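Local atomic coordinates of 450aa long hypothetical fmu protein (Pyrococcus horikoshii, PDB entry 2YXL), a protein that probably methylates carbon 5 of cytosine bases in RNA, using S-adenosyl-L-methionine as methyl donor, as an archaeal member of the RsmB/NOP family. Residues Tyr58-Lys63 and Leu90-Asp95; Glu174-Ser179 and Trp432-Ser437; Ser188-Thr193 and Lys240-Glu245; Val414-Pro419 and Tyr443-Lys448. All blocks are in the same frame, centred on the assembly; numbering follows the deposited sequence.

Interaction 1. Residues Tyr58-Lys63 and Leu90-Asp95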
loop_
_atom_site.group_PDB
_atom_site.type_symbol
_atom_site.label_atom_id
_atom_site.label_comp_id
_atom_site.label_asym_id
_atom_site.label_seq_id
_atom_site.Cartn_x
_atom_site.Cartn_y
_atom_site.Cartn_z
ATOM N N TYR A 58 -12.504 4.744 0.835
ATOM C CA TYR A 58 -11.280 5.528 0.668
ATOM C C TYR A 58 -11.399 6.971 1.151
ATOM O O TYR A 58 -10.403 7.574 1.544
ATOM C CB TYR A 58 -10.783 5.483 -0.783
ATOM C CG TYR A 58 -10.192 4.149 -1.178
ATOM C CD1 TYR A 58 -10.759 3.393 -2.204
ATOM C CD2 TYR A 58 -9.072 3.633 -0.516
ATOM C CE1 TYR A 58 -10.222 2.164 -2.570
ATOM C CE2 TYR A 58 -8.529 2.402 -0.871
ATOM C CZ TYR A 58 -9.109 1.674 -1.900
ATOM O OH TYR A 58 -8.579 0.458 -2.263
ATOM N N ASP A 59 -12.607 7.524 1.117
ATOM C CA ASP A 59 -12.849 8.856 1.657
ATOM C C ASP A 59 -12.630 8.866 3.174
ATOM O O ASP A 59 -12.052 9.813 3.714
ATOM C CB ASP A 59 -14.266 9.325 1.312
ATOM C CG ASP A 59 -14.440 10.825 1.457
ATOM O OD1 ASP A 59 -13.674 11.584 0.834
ATOM O OD2 ASP A 59 -15.360 11.249 2.181
ATOM N N ILE A 60 -13.085 7.810 3.850
ATOM C CA ILE A 60 -12.890 7.663 5.292
ATOM C C ILE A 60 -11.403 7.457 5.620
ATOM O O ILE A 60 -10.861 8.121 6.509
ATOM C CB ILE A 60 -13.749 6.508 5.892
ATOM C CG1 ILE A 60 -15.247 6.816 5.749
ATOM C CG2 ILE A 60 -13.392 6.269 7.360
ATOM C CD1 ILE A 60 -16.165 5.623 5.936
ATOM N N MET A 61 -10.752 6.548 4.897
ATOM C CA MET A 61 -9.327 6.285 5.094
ATOM C C MET A 61 -8.502 7.558 4.917
ATOM O O MET A 61 -7.649 7.872 5.746
ATOM C CB MET A 61 -8.828 5.183 4.143
ATOM C CG MET A 61 -9.396 3.793 4.428
ATOM S SD MET A 61 -9.197 3.318 6.155
ATOM C CE MET A 61 -9.877 1.663 6.160
ATOM N N LYS A 62 -8.790 8.294 3.846
ATOM C CA LYS A 62 -8.087 9.528 3.510
ATOM C C LYS A 62 -8.237 10.621 4.574
ATOM O O LYS A 62 -7.273 11.326 4.874
ATOM C CB LYS A 62 -8.566 10.021 2.141
ATOM C CG LYS A 62 -7.843 11.224 1.566
ATOM C CD LYS A 62 -8.082 11.353 0.061
ATOM C CE LYS A 62 -9.562 11.551 -0.291
ATOM N NZ LYS A 62 -9.790 11.565 -1.775
ATOM N N LYS A 63 -9.432 10.743 5.148
ATOM C CA LYS A 63 -9.742 11.824 6.089
ATOM C C LYS A 63 -9.823 11.354 7.548
ATOM O O LYS A 63 -10.293 12.095 8.419
ATOM C CB LYS A 63 -11.056 12.501 5.694
ATOM C CG LYS A 63 -11.079 13.039 4.280
ATOM C CD LYS A 63 -12.489 13.420 3.870
ATOM C CE LYS A 63 -12.507 14.030 2.480
ATOM N NZ LYS A 63 -13.904 14.219 2.004
ATOM N N LEU A 90 -19.072 5.256 13.911
ATOM C CA LEU A 90 -18.994 6.704 14.064
ATOM C C LEU A 90 -18.254 7.349 12.888
ATOM O O LEU A 90 -18.680 8.388 12.380
ATOM C CB LEU A 90 -18.350 7.079 15.404
ATOM C CG LEU A 90 -19.156 6.845 16.690
ATOM C CD1 LEU A 90 -18.316 7.151 17.909
ATOM C CD2 LEU A 90 -20.443 7.679 16.713
ATOM N N ARG A 91 -17.170 6.716 12.441
ATOM C CA ARG A 91 -16.410 7.197 11.285
ATOM C C ARG A 91 -17.256 7.201 10.008
ATOM O O ARG A 91 -17.248 8.169 9.243
ATOM C CB ARG A 91 -15.142 6.363 11.086
ATOM C CG ARG A 91 -14.031 6.684 12.072
ATOM C CD ARG A 91 -12.905 5.661 12.026
ATOM N NE ARG A 91 -11.741 6.130 12.781
ATOM C CZ ARG A 91 -10.637 5.420 13.006
ATOM N NH1 ARG A 91 -10.513 4.180 12.545
ATOM N NH2 ARG A 91 -9.648 5.959 13.704
ATOM N N VAL A 92 -17.989 6.113 9.797
ATOM C CA VAL A 92 -18.881 5.971 8.660
ATOM C C VAL A 92 -19.969 7.054 8.674
ATOM O O VAL A 92 -20.221 7.706 7.650
ATOM C CB VAL A 92 -19.501 4.548 8.628
ATOM C CG1 VAL A 92 -20.695 4.475 7.680
ATOM C CG2 VAL A 92 -18.442 3.517 8.246
ATOM N N ALA A 93 -20.587 7.253 9.839
ATOM C CA ALA A 93 -21.681 8.216 9.987
ATOM C C ALA A 93 -21.226 9.665 9.806
ATOM O O ALA A 93 -21.900 10.447 9.135
ATOM C CB ALA A 93 -22.385 8.035 11.330
ATOM N N VAL A 94 -20.087 10.013 10.401
ATOM C CA VAL A 94 -19.532 11.366 10.295
ATOM C C VAL A 94 -19.147 11.689 8.848
ATOM O O VAL A 94 -19.427 12.783 8.357
ATOM C CB VAL A 94 -18.329 11.577 11.262
ATOM C CG1 VAL A 94 -17.556 12.856 10.923
ATOM C CG2 VAL A 94 -18.812 11.611 12.713
ATOM N N ASP A 95 -18.531 10.726 8.169
ATOM C CA ASP A 95 -18.143 10.896 6.770
ATOM C C ASP A 95 -19.353 11.059 5.848
ATOM O O ASP A 95 -19.348 11.899 4.942
ATOM C CB ASP A 95 -17.297 9.713 6.305
ATOM C CG ASP A 95 -16.677 9.942 4.951
ATOM O OD1 ASP A 95 -17.059 9.237 3.993
ATOM O OD2 ASP A 95 -15.813 10.837 4.838
#
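Ile60 and Asp95 mark the place where helices 47-75 and 84-99 meet, their CA atoms 6.3 Å apart. The short axes pass at 10.1 Å and run nearly perpendicular, 100° between their N-to-C directions, so this is a crossing of two helices in the all-helical N-terminal region rather than a coiled-coil pairing. The narrow meeting point is buried and illustrates how one branched side chain can serve several neighbours. Ile60 sends CD1 to within 3.9 Å of Val92 CG2, its CG2 rests at the base of Arg91 near CB, and its CG1 lies beside the carboxylate of Asp95. Arg91 continues outward past the isoleucine as an extended chain to carboxylates beyond the contact, Asp68 and Glu26. With CG turned anti to the backbone N (chi1 -162°), Asp59 directs its acid group across the gap to that of Asp95, the two planes 52° apart and the OD2 atoms of Asp59 and Asp95 2.7 Å from each other. Lys63, one turn after Asp59, brings a positive charge beside it that probably offsets part of the negative charge. Lys63 NZ makes a 2.9 Å salt bridge to Asp59 OD1, approaching on the syn side of that oxygen.

Interaction 2. Residues Glu174-Ser179 and Trp432-Ser437; sequences EDFFRS and WPHRHS
Phe176 and His434 form the centre of a packing contact between the ferredoxin-like and methyltransferase family regions, in which helix 173-181 of the first leans on the short helix 433-436 of the second. Phe176 CB sits over one face of the imidazole, a CH-pi contact 4.3 Å from the centroid of the His434 ring and 25° off its normal. Arg435 CG lies over the opposite face, and like Phe176 CB it is offset toward the rim. The phenyl ring turns its edge to the histidine, with ND1 near the phenyl plane. It also reaches the N-terminal end of the short helix, where Phe176 CE2 lies 4.0 Å from Pro433 CG and Phe176 CD2 comes up to the edge of the Trp432 indole. Ser179 closes the other end of the contact. Ser179 OG, placed between the backbone N and the carbonyl carbon (chi1 67°), turns back to Phe176 O at 2.7 Å while packing 3.4 Å from Pro433 CB. The same OG lies near His434 N, but the angle there is too poor for a bond. The Pro433 side chain lies about 10 Å from that of Cys390, the predicted nucleophile. Between the two segments, then, cohesion comes from ring and aliphatic packing, to which Glu172, just before helix 173-181, adds a polar tie through His434 NE2 and Arg435.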
loop_
_atom_site.group_PDB
_atom_site.type_symbol
_atom_site.label_atom_id
_atom_site.label_comp_id
_atom_site.label_asym_id
_atom_site.label_seq_id
_atom_site.Cartn_x
_atom_site.Cartn_y
_atom_site.Cartn_z
ATOM N N GLU A 174 1.897 20.929 -2.866
ATOM C CA GLU A 174 0.468 20.960 -3.184
ATOM C C GLU A 174 0.094 19.906 -4.232
ATOM O O GLU A 174 -0.899 19.196 -4.074
ATOM C CB GLU A 174 0.041 22.361 -3.639
ATOM C CG GLU A 174 -1.470 22.542 -3.783
ATOM C CD GLU A 174 -1.891 23.984 -4.032
ATOM O OE1 GLU A 174 -2.988 24.363 -3.572
ATOM O OE2 GLU A 174 -1.138 24.742 -4.684
ATOM N N ASP A 175 0.902 19.804 -5.287
ATOM C CA ASP A 175 0.681 18.823 -6.351
ATOM C C ASP A 175 0.794 17.382 -5.851
ATOM O O ASP A 175 0.021 16.512 -6.274
ATOM C CB ASP A 175 1.641 19.059 -7.520
ATOM C CG ASP A 175 1.258 20.267 -8.359
ATOM O OD1 ASP A 175 0.046 20.513 -8.544
ATOM O OD2 ASP A 175 2.174 20.964 -8.846
ATOM N N PHE A 176 1.750 17.144 -4.952
ATOM C CA PHE A 176 1.930 15.834 -4.328
ATOM C C PHE A 176 0.665 15.390 -3.608
ATOM O O PHE A 176 0.181 14.276 -3.820
ATOM C CB PHE A 176 3.110 15.845 -3.351
ATOM C CG PHE A 176 3.210 14.601 -2.505
ATOM C CD1 PHE A 176 2.693 14.579 -1.212
ATOM C CD2 PHE A 176 3.813 13.448 -3.004
ATOM C CE1 PHE A 176 2.777 13.431 -0.428
ATOM C CE2 PHE A 176 3.902 12.294 -2.227
ATOM C CZ PHE A 176 3.382 12.287 -0.934
ATOM N N PHE A 177 0.134 16.266 -2.757
ATOM C CA PHE A 177 -1.075 15.944 -2.008
ATOM C C PHE A 177 -2.304 15.840 -2.904
ATOM O O PHE A 177 -3.180 15.025 -2.647
ATOM C CB PHE A 177 -1.287 16.902 -0.831
ATOM C CG PHE A 177 -0.387 16.618 0.338
ATOM C CD1 PHE A 177 0.683 17.458 0.631
ATOM C CD2 PHE A 177 -0.589 15.492 1.131
ATOM C CE1 PHE A 177 1.528 17.190 1.706
ATOM C CE2 PHE A 177 0.254 15.215 2.202
ATOM C CZ PHE A 177 1.313 16.069 2.493
ATOM N N ARG A 178 -2.349 16.640 -3.966
ATOM C CA ARG A 178 -3.383 16.487 -4.988
ATOM C C ARG A 178 -3.367 15.089 -5.610
ATOM O O ARG A 178 -4.407 14.434 -5.683
ATOM C CB ARG A 178 -3.276 17.572 -6.065
ATOM C CG ARG A 178 -4.073 18.827 -5.737
ATOM C CD ARG A 178 -4.341 19.666 -6.975
ATOM N NE ARG A 178 -3.175 20.459 -7.364
ATOM C CZ ARG A 178 -3.019 21.755 -7.095
ATOM N NH1 ARG A 178 -3.958 22.424 -6.433
ATOM N NH2 ARG A 178 -1.919 22.386 -7.493
ATOM N N SER A 179 -2.186 14.629 -6.023
ATOM C CA SER A 179 -2.043 13.299 -6.624
ATOM C C SER A 179 -2.364 12.130 -5.682
ATOM O O SER A 179 -2.840 11.092 -6.138
ATOM C CB SER A 179 -0.656 13.116 -7.234
ATOM O OG SER A 179 0.347 13.088 -6.233
ATOM N N TRP A 432 7.628 9.578 -8.160
ATOM C CA TRP A 432 6.692 10.434 -7.442
ATOM C C TRP A 432 5.284 10.297 -8.013
ATOM O O TRP A 432 5.117 10.241 -9.236
ATOM C CB TRP A 432 7.136 11.894 -7.524
ATOM C CG TRP A 432 8.413 12.190 -6.804
ATOM C CD1 TRP A 432 9.660 12.293 -7.354
ATOM C CD2 TRP A 432 8.572 12.434 -5.399
ATOM N NE1 TRP A 432 10.585 12.585 -6.380
ATOM C CE2 TRP A 432 9.946 12.677 -5.171
ATOM C CE3 TRP A 432 7.689 12.467 -4.311
ATOM C CZ2 TRP A 432 10.459 12.950 -3.898
ATOM C CZ3 TRP A 432 8.197 12.743 -3.046
ATOM C CH2 TRP A 432 9.571 12.980 -2.851
ATOM N N PRO A 433 4.264 10.250 -7.134
ATOM C CA PRO A 433 2.864 10.149 -7.566
ATOM C C PRO A 433 2.432 11.276 -8.504
ATOM O O PRO A 433 1.778 11.014 -9.512
ATOM C CB PRO A 433 2.081 10.218 -6.247
ATOM C CG PRO A 433 3.053 9.775 -5.206
ATOM C CD PRO A 433 4.381 10.276 -5.662
ATOM N N HIS A 434 2.815 12.510 -8.181
ATOM C CA HIS A 434 2.398 13.685 -8.951
ATOM C C HIS A 434 3.174 13.868 -10.256
ATOM O O HIS A 434 2.731 14.598 -11.144
ATOM C CB HIS A 434 2.470 14.954 -8.087
ATOM C CG HIS A 434 3.854 15.310 -7.637
ATOM N ND1 HIS A 434 4.586 14.520 -6.775
ATOM C CD2 HIS A 434 4.634 16.381 -7.918
ATOM C CE1 HIS A 434 5.760 15.083 -6.555
ATOM N NE2 HIS A 434 5.814 16.214 -7.235
ATOM N N ARG A 435 4.324 13.203 -10.372
ATOM C CA ARG A 435 5.118 13.246 -11.605
ATOM C C ARG A 435 4.900 12.023 -12.493
ATOM O O ARG A 435 4.942 12.133 -13.715
ATOM C CB ARG A 435 6.614 13.376 -11.298
ATOM C CG ARG A 435 7.024 14.646 -10.572
ATOM C CD ARG A 435 8.537 14.724 -10.468
ATOM N NE ARG A 435 8.982 15.536 -9.336
ATOM C CZ ARG A 435 10.240 15.597 -8.897
ATOM N NH1 ARG A 435 11.196 14.886 -9.484
ATOM N NH2 ARG A 435 10.540 16.368 -7.859
ATOM N N HIS A 436 4.670 10.862 -11.883
ATOM C CA HIS A 436 4.737 9.598 -12.624
ATOM C C HIS A 436 3.499 8.707 -12.549
ATOM O O HIS A 436 3.441 7.683 -13.227
ATOM C CB HIS A 436 5.971 8.796 -12.194
ATOM C CG HIS A 436 7.254 9.562 -12.281
ATOM N ND1 HIS A 436 7.985 9.918 -11.168
ATOM C CD2 HIS A 436 7.936 10.038 -13.348
ATOM C CE1 HIS A 436 9.066 10.577 -11.547
ATOM N NE2 HIS A 436 9.059 10.664 -12.865
ATOM N N SER A 437 2.520 9.090 -11.734
ATOM C CA SER A 437 1.294 8.297 -11.542
ATOM C C SER A 437 1.564 6.864 -11.067
ATOM O O SER A 437 0.895 5.913 -11.481
ATOM C CB SER A 437 0.427 8.302 -12.805
ATOM O OG SER A 437 -0.058 9.604 -13.067
#

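Interaction 3. Residues Ser188-Thr193 and Lys240-Glu245; sequences SIRVNT and KIIVQE
Arg190 and Gln244 join their side chains by a 3.0 Å bond from Arg190 NH1 to Gln244 OE1. It is fairly straight (160°) and lies close to the guanidinium plane, but it meets the amide oxygen from well above the amide plane. Ile242 runs alongside the arginine and lays Ile242 CG2 over a face of the guanidinium, 3.5 Å from Arg190 NH1. Ser188 OG donates to Gln244 O at 2.8 Å, a reach given by its anti position relative to the backbone N (chi1 -174°). Underneath, Arg190 and Ile242 are an antiparallel hydrogen-bonded pair, with Arg190 N to Ile242 O at 2.7 Å. Strand 241-243 thereby forms an edge of the four-stranded antiparallel sheet in the ferredoxin-like region, next to strand 186-191. Ile189, Val191, Ile241 and Val243 share the other face, where Ile189 CD1 meets Ile241 CG2 at 3.8 Å. Farther out, Glu279 holds Arg190 NH2 by a salt bridge. Gln244 touches Lys273 of the predicted S-adenosyl-L-methionine site, and the Gln244 side chain is about 5 Å from the bound sinefungin.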
loop_
_atom_site.group_PDB
_atom_site.type_symbol
_atom_site.label_atom_id
_atom_site.label_comp_id
_atom_site.label_asym_id
_atom_site.label_seq_id
_atom_site.Cartn_x
_atom_site.Cartn_y
_atom_site.Cartn_z
ATOM N N SER A 188 -3.158 -1.467 -10.354
ATOM C CA SER A 188 -1.978 -1.810 -11.125
ATOM C C SER A 188 -1.628 -3.289 -10.961
ATOM O O SER A 188 -1.533 -3.791 -9.841
ATOM C CB SER A 188 -0.810 -0.922 -10.705
ATOM O OG SER A 188 0.320 -1.147 -11.527
ATOM N N ILE A 189 -1.448 -3.982 -12.085
ATOM C CA ILE A 189 -1.113 -5.413 -12.089
ATOM C C ILE A 189 0.063 -5.719 -13.016
ATOM O O ILE A 189 0.307 -4.993 -13.981
ATOM C CB ILE A 189 -2.327 -6.315 -12.482
ATOM C CG1 ILE A 189 -2.861 -5.958 -13.880
ATOM C CG2 ILE A 189 -3.434 -6.240 -11.428
ATOM C CD1 ILE A 189 -3.751 -7.023 -14.501
ATOM N N ARG A 190 0.794 -6.791 -12.713
ATOM C CA ARG A 190 1.864 -7.264 -13.588
ATOM C C ARG A 190 1.465 -8.582 -14.239
ATOM O O ARG A 190 0.877 -9.451 -13.590
ATOM C CB ARG A 190 3.180 -7.430 -12.823
ATOM C CG ARG A 190 4.410 -7.426 -13.726
ATOM C CD ARG A 190 5.696 -7.787 -12.987
ATOM N NE ARG A 190 5.798 -9.222 -12.728
ATOM C CZ ARG A 190 5.708 -9.786 -11.525
ATOM N NH1 ARG A 190 5.530 -9.046 -10.433
ATOM N NH2 ARG A 190 5.811 -11.101 -11.412
ATOM N N VAL A 191 1.783 -8.716 -15.524
ATOM C CA VAL A 191 1.526 -9.941 -16.273
ATOM C C VAL A 191 2.710 -10.897 -16.122
ATOM O O VAL A 191 3.859 -10.528 -16.381
ATOM C CB VAL A 191 1.238 -9.643 -17.773
ATOM C CG1 VAL A 191 1.229 -10.922 -18.606
ATOM C CG2 VAL A 191 -0.085 -8.910 -17.923
ATOM N N ASN A 192 2.415 -12.121 -15.689
ATOM C CA ASN A 192 3.420 -13.167 -15.523
ATOM C C ASN A 192 3.835 -13.745 -16.876
ATOM O O ASN A 192 3.158 -14.624 -17.421
ATOM C CB ASN A 192 2.883 -14.262 -14.587
ATOM C CG ASN A 192 3.900 -15.366 -14.303
ATOM O OD1 ASN A 192 3.532 -16.450 -13.855
ATOM N ND2 ASN A 192 5.174 -15.094 -14.554
ATOM N N THR A 193 4.953 -13.245 -17.403
ATOM C CA THR A 193 5.467 -13.651 -18.718
ATOM C C THR A 193 5.822 -15.134 -18.779
ATOM O O THR A 193 5.872 -15.729 -19.854
ATOM C CB THR A 193 6.709 -12.833 -19.129
ATOM O OG1 THR A 193 7.708 -12.924 -18.103
ATOM C CG2 THR A 193 6.341 -11.375 -19.359
ATOM N N LYS A 240 -1.604 -15.801 -13.933
ATOM C CA LYS A 240 -1.189 -14.996 -15.079
ATOM C C LYS A 240 -0.928 -13.544 -14.687
ATOM O O LYS A 240 -0.177 -12.842 -15.371
ATOM C CB LYS A 240 -2.237 -15.061 -16.196
ATOM C CG LYS A 240 -2.433 -16.447 -16.799
ATOM C CD LYS A 240 -3.461 -16.433 -17.923
ATOM C CE LYS A 240 -3.607 -17.811 -18.547
ATOM N NZ LYS A 240 -4.681 -17.842 -19.575
ATOM N N ILE A 241 -1.550 -13.103 -13.592
ATOM C CA ILE A 241 -1.433 -11.719 -13.116
ATOM C C ILE A 241 -1.228 -11.609 -11.601
ATOM O O ILE A 241 -1.701 -12.453 -10.833
ATOM C CB ILE A 241 -2.659 -10.847 -13.520
ATOM C CG1 ILE A 241 -3.960 -11.414 -12.936
ATOM C CG2 ILE A 241 -2.746 -10.697 -15.038
ATOM C CD1 ILE A 241 -5.054 -10.385 -12.751
ATOM N N ILE A 242 -0.526 -10.555 -11.188
ATOM C CA ILE A 242 -0.284 -10.260 -9.773
ATOM C C ILE A 242 -0.369 -8.747 -9.540
ATOM O O ILE A 242 0.053 -7.961 -10.391
ATOM C CB ILE A 242 1.089 -10.835 -9.291
ATOM C CG1 ILE A 242 1.277 -10.630 -7.781
ATOM C CG2 ILE A 242 2.262 -10.249 -10.101
ATOM C CD1 ILE A 242 2.408 -11.456 -7.161
ATOM N N VAL A 243 -0.927 -8.344 -8.400
ATOM C CA VAL A 243 -1.038 -6.924 -8.054
ATOM C C VAL A 243 0.336 -6.355 -7.708
ATOM O O VAL A 243 0.970 -6.788 -6.750
ATOM C CB VAL A 243 -2.024 -6.676 -6.874
ATOM C CG1 VAL A 243 -2.131 -5.184 -6.556
ATOM C CG2 VAL A 243 -3.402 -7.241 -7.190
ATOM N N GLN A 244 0.792 -5.393 -8.504
ATOM C CA GLN A 244 2.069 -4.724 -8.274
ATOM C C GLN A 244 2.061 -3.341 -8.913
ATOM O O GLN A 244 1.584 -3.171 -10.035
ATOM C CB GLN A 244 3.239 -5.552 -8.834
ATOM C CG GLN A 244 4.609 -4.931 -8.577
ATOM C CD GLN A 244 5.773 -5.781 -9.058
ATOM O OE1 GLN A 244 5.906 -6.068 -10.252
ATOM N NE2 GLN A 244 6.644 -6.166 -8.128
ATOM N N GLU A 245 2.604 -2.365 -8.191
ATOM C CA GLU A 245 2.768 -1.010 -8.703
ATOM C C GLU A 245 3.867 -0.959 -9.753
ATOM O O GLU A 245 4.797 -1.768 -9.727
ATOM C CB GLU A 245 3.090 -0.031 -7.569
ATOM C CG GLU A 245 2.004 0.099 -6.500
ATOM C CD GLU A 245 0.697 0.697 -7.021
ATOM O OE1 GLU A 245 0.683 1.331 -8.102
ATOM O OE2 GLU A 245 -0.331 0.532 -6.334
#

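Interaction 4. Residues Val414-Pro419 and Tyr443-Lys448; sequences VPLKSP and YALLEK
Tyr443 carries the main flat group of this contact, yet it meets Leu416 through its stem, with Tyr443 CB 3.8 Å from Leu416 CD2; neither face nor edge of the phenol ring touches residues 414-419. The ring is occupied with other neighbours: Phe441 meets it with planes about 50° apart, and its OH is bonded to the backbone oxygen of Ala247. The carboxylate of Glu447 likewise stays off the contact, and only the CB and CG of its side chain pass beside Val414, Glu447 CG lying 3.9 Å from Val414 CG2. Between Tyr443 and Glu447 on the strand sits the aliphatic heart of the interaction. Leu445, with CG anti to the backbone N (chi1 -169°), brings CD2 against both Val414 CB at 3.9 Å and Leu416 CD1 at 3.8 Å. The leucine side chains cross at about a right angle. A single backbone bond, Val414 N to Leu445 O at 2.9 Å and 161°, fixes the approach, and past it the chain turns into a loop that keeps touching through side chains alone. Here a loop leaving strand 412-413 stays beside that strand's antiparallel partner, 441-447, which also lies between strands 383-389 and 429-431 of the methyltransferase sheet, while Leu416 and Tyr443 pack on Val254 and Val250 of helix 246-255.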
loop_
_atom_site.group_PDB
_atom_site.type_symbol
_atom_site.label_atom_id
_atom_site.label_comp_id
_atom_site.label_asym_id
_atom_site.label_seq_id
_atom_site.Cartn_x
_atom_site.Cartn_y
_atom_site.Cartn_z
ATOM N N VAL A 414 26.008 2.817 -8.799
ATOM C CA VAL A 414 25.838 2.681 -10.248
ATOM C C VAL A 414 24.729 3.641 -10.675
ATOM O O VAL A 414 23.583 3.482 -10.254
ATOM C CB VAL A 414 25.473 1.228 -10.667
ATOM C CG1 VAL A 414 25.432 1.096 -12.186
ATOM C CG2 VAL A 414 26.450 0.225 -10.074
ATOM N N PRO A 415 25.072 4.645 -11.511
ATOM C CA PRO A 415 24.141 5.715 -11.886
ATOM C C PRO A 415 22.858 5.186 -12.522
ATOM O O PRO A 415 22.907 4.274 -13.352
ATOM C CB PRO A 415 24.942 6.540 -12.900
ATOM C CG PRO A 415 26.363 6.245 -12.592
ATOM C CD PRO A 415 26.384 4.815 -12.161
ATOM N N LEU A 416 21.728 5.757 -12.115
ATOM C CA LEU A 416 20.411 5.375 -12.617
ATOM C C LEU A 416 19.705 6.567 -13.254
ATOM O O LEU A 416 19.718 7.668 -12.699
ATOM C CB LEU A 416 19.553 4.821 -11.471
ATOM C CG LEU A 416 19.383 3.309 -11.259
ATOM C CD1 LEU A 416 20.628 2.499 -11.598
ATOM C CD2 LEU A 416 18.944 3.032 -9.833
ATOM N N LYS A 417 19.094 6.347 -14.418
ATOM C CA LYS A 417 18.310 7.396 -15.081
ATOM C C LYS A 417 16.886 6.951 -15.433
ATOM O O LYS A 417 15.923 7.640 -15.100
ATOM C CB LYS A 417 19.039 7.942 -16.315
ATOM C CG LYS A 417 18.945 9.469 -16.482
ATOM C CD LYS A 417 17.765 9.931 -17.357
ATOM C CE LYS A 417 16.504 10.278 -16.555
ATOM N NZ LYS A 417 16.675 11.400 -15.580
ATOM N N SER A 418 16.752 5.802 -16.089
ATOM C CA SER A 418 15.439 5.328 -16.529
ATOM C C SER A 418 14.692 4.524 -15.469
ATOM O O SER A 418 15.305 3.751 -14.737
ATOM C CB SER A 418 15.564 4.513 -17.812
ATOM O OG SER A 418 15.748 5.373 -18.916
ATOM N N PRO A 419 13.354 4.678 -15.406
ATOM C CA PRO A 419 12.547 5.595 -16.205
ATOM C C PRO A 419 12.098 6.856 -15.458
ATOM O O PRO A 419 11.369 7.678 -16.016
ATOM C CB PRO A 419 11.331 4.734 -16.550
ATOM C CG PRO A 419 11.217 3.734 -15.376
ATOM C CD PRO A 419 12.494 3.830 -14.564
ATOM N N TYR A 443 15.277 4.202 -5.387
ATOM C CA TYR A 443 16.167 3.195 -5.960
ATOM C C TYR A 443 17.626 3.566 -5.709
ATOM O O TYR A 443 18.032 4.712 -5.935
ATOM C CB TYR A 443 15.955 3.076 -7.477
ATOM C CG TYR A 443 14.524 2.893 -7.926
ATOM C CD1 TYR A 443 13.652 3.978 -7.995
ATOM C CD2 TYR A 443 14.051 1.638 -8.316
ATOM C CE1 TYR A 443 12.346 3.821 -8.413
ATOM C CE2 TYR A 443 12.741 1.468 -8.741
ATOM C CZ TYR A 443 11.895 2.567 -8.787
ATOM O OH TYR A 443 10.594 2.424 -9.197
ATOM N N ALA A 444 18.413 2.592 -5.255
ATOM C CA ALA A 444 19.857 2.763 -5.129
ATOM C C ALA A 444 20.567 1.491 -5.563
ATOM O O ALA A 444 20.476 0.462 -4.890
ATOM C CB ALA A 444 20.233 3.124 -3.712
ATOM N N LEU A 445 21.257 1.565 -6.699
ATOM C CA LEU A 445 21.988 0.422 -7.228
ATOM C C LEU A 445 23.465 0.511 -6.852
ATOM O O LEU A 445 24.118 1.538 -7.059
ATOM C CB LEU A 445 21.802 0.294 -8.747
ATOM C CG LEU A 445 22.280 -0.999 -9.426
ATOM C CD1 LEU A 445 21.504 -2.225 -8.939
ATOM C CD2 LEU A 445 22.192 -0.881 -10.944
ATOM N N LEU A 446 23.974 -0.583 -6.299
ATOM C CA LEU A 446 25.309 -0.627 -5.722
ATOM C C LEU A 446 26.045 -1.854 -6.235
ATOM O O LEU A 446 25.442 -2.909 -6.414
ATOM C CB LEU A 446 25.209 -0.684 -4.192
ATOM C CG LEU A 446 24.297 0.356 -3.524
ATOM C CD1 LEU A 446 23.589 -0.208 -2.295
ATOM C CD2 LEU A 446 25.072 1.624 -3.191
ATOM N N GLU A 447 27.342 -1.710 -6.485
ATOM C CA GLU A 447 28.181 -2.865 -6.797
ATOM C C GLU A 447 29.531 -2.781 -6.095
ATOM O O GLU A 447 30.031 -1.686 -5.820
ATOM C CB GLU A 447 28.349 -3.056 -8.314
ATOM C CG GLU A 447 29.345 -2.134 -9.013
ATOM C CD GLU A 447 29.807 -2.679 -10.361
ATOM O OE1 GLU A 447 30.888 -2.264 -10.835
ATOM O OE2 GLU A 447 29.100 -3.528 -10.947
ATOM N N LYS A 448 30.103 -3.944 -5.794
ATOM C CA LYS A 448 31.445 -4.017 -5.234
ATOM C C LYS A 448 32.479 -3.709 -6.307
ATOM O O LYS A 448 33.395 -2.921 -6.087
ATOM C CB LYS A 448 31.713 -5.391 -4.621
ATOM C CG LYS A 448 31.035 -5.632 -3.289
ATOM C CD LYS A 448 31.607 -6.866 -2.609
ATOM C CE LYS A 448 31.063 -7.023 -1.200
ATOM N NZ LYS A 448 31.653 -8.201 -0.508
#

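From the N terminus, interaction 1 comes first and closes a mostly helical loop of 26 residues within the N-terminal region, finished before any other contact opens. Interaction 2 begins next at 174-179 and waits for 432-437, thereby enclosing 252 residues and tying the ferredoxin-like region to the methyltransferase region. Interaction 3 is nested inside that long loop, its 188-193 following soon after helix 173-181 and its partner 240-245 completing the small sheet. Interaction 4 opens at 414-419, before interaction 2 closes, and ends at 443-448, so these two cross; it holds the loop after strand 412-413 against strand 441-447 of the methyltransferase sheet. Interactions 1 and 4 lie farthest apart, centres about 41 Å from each other.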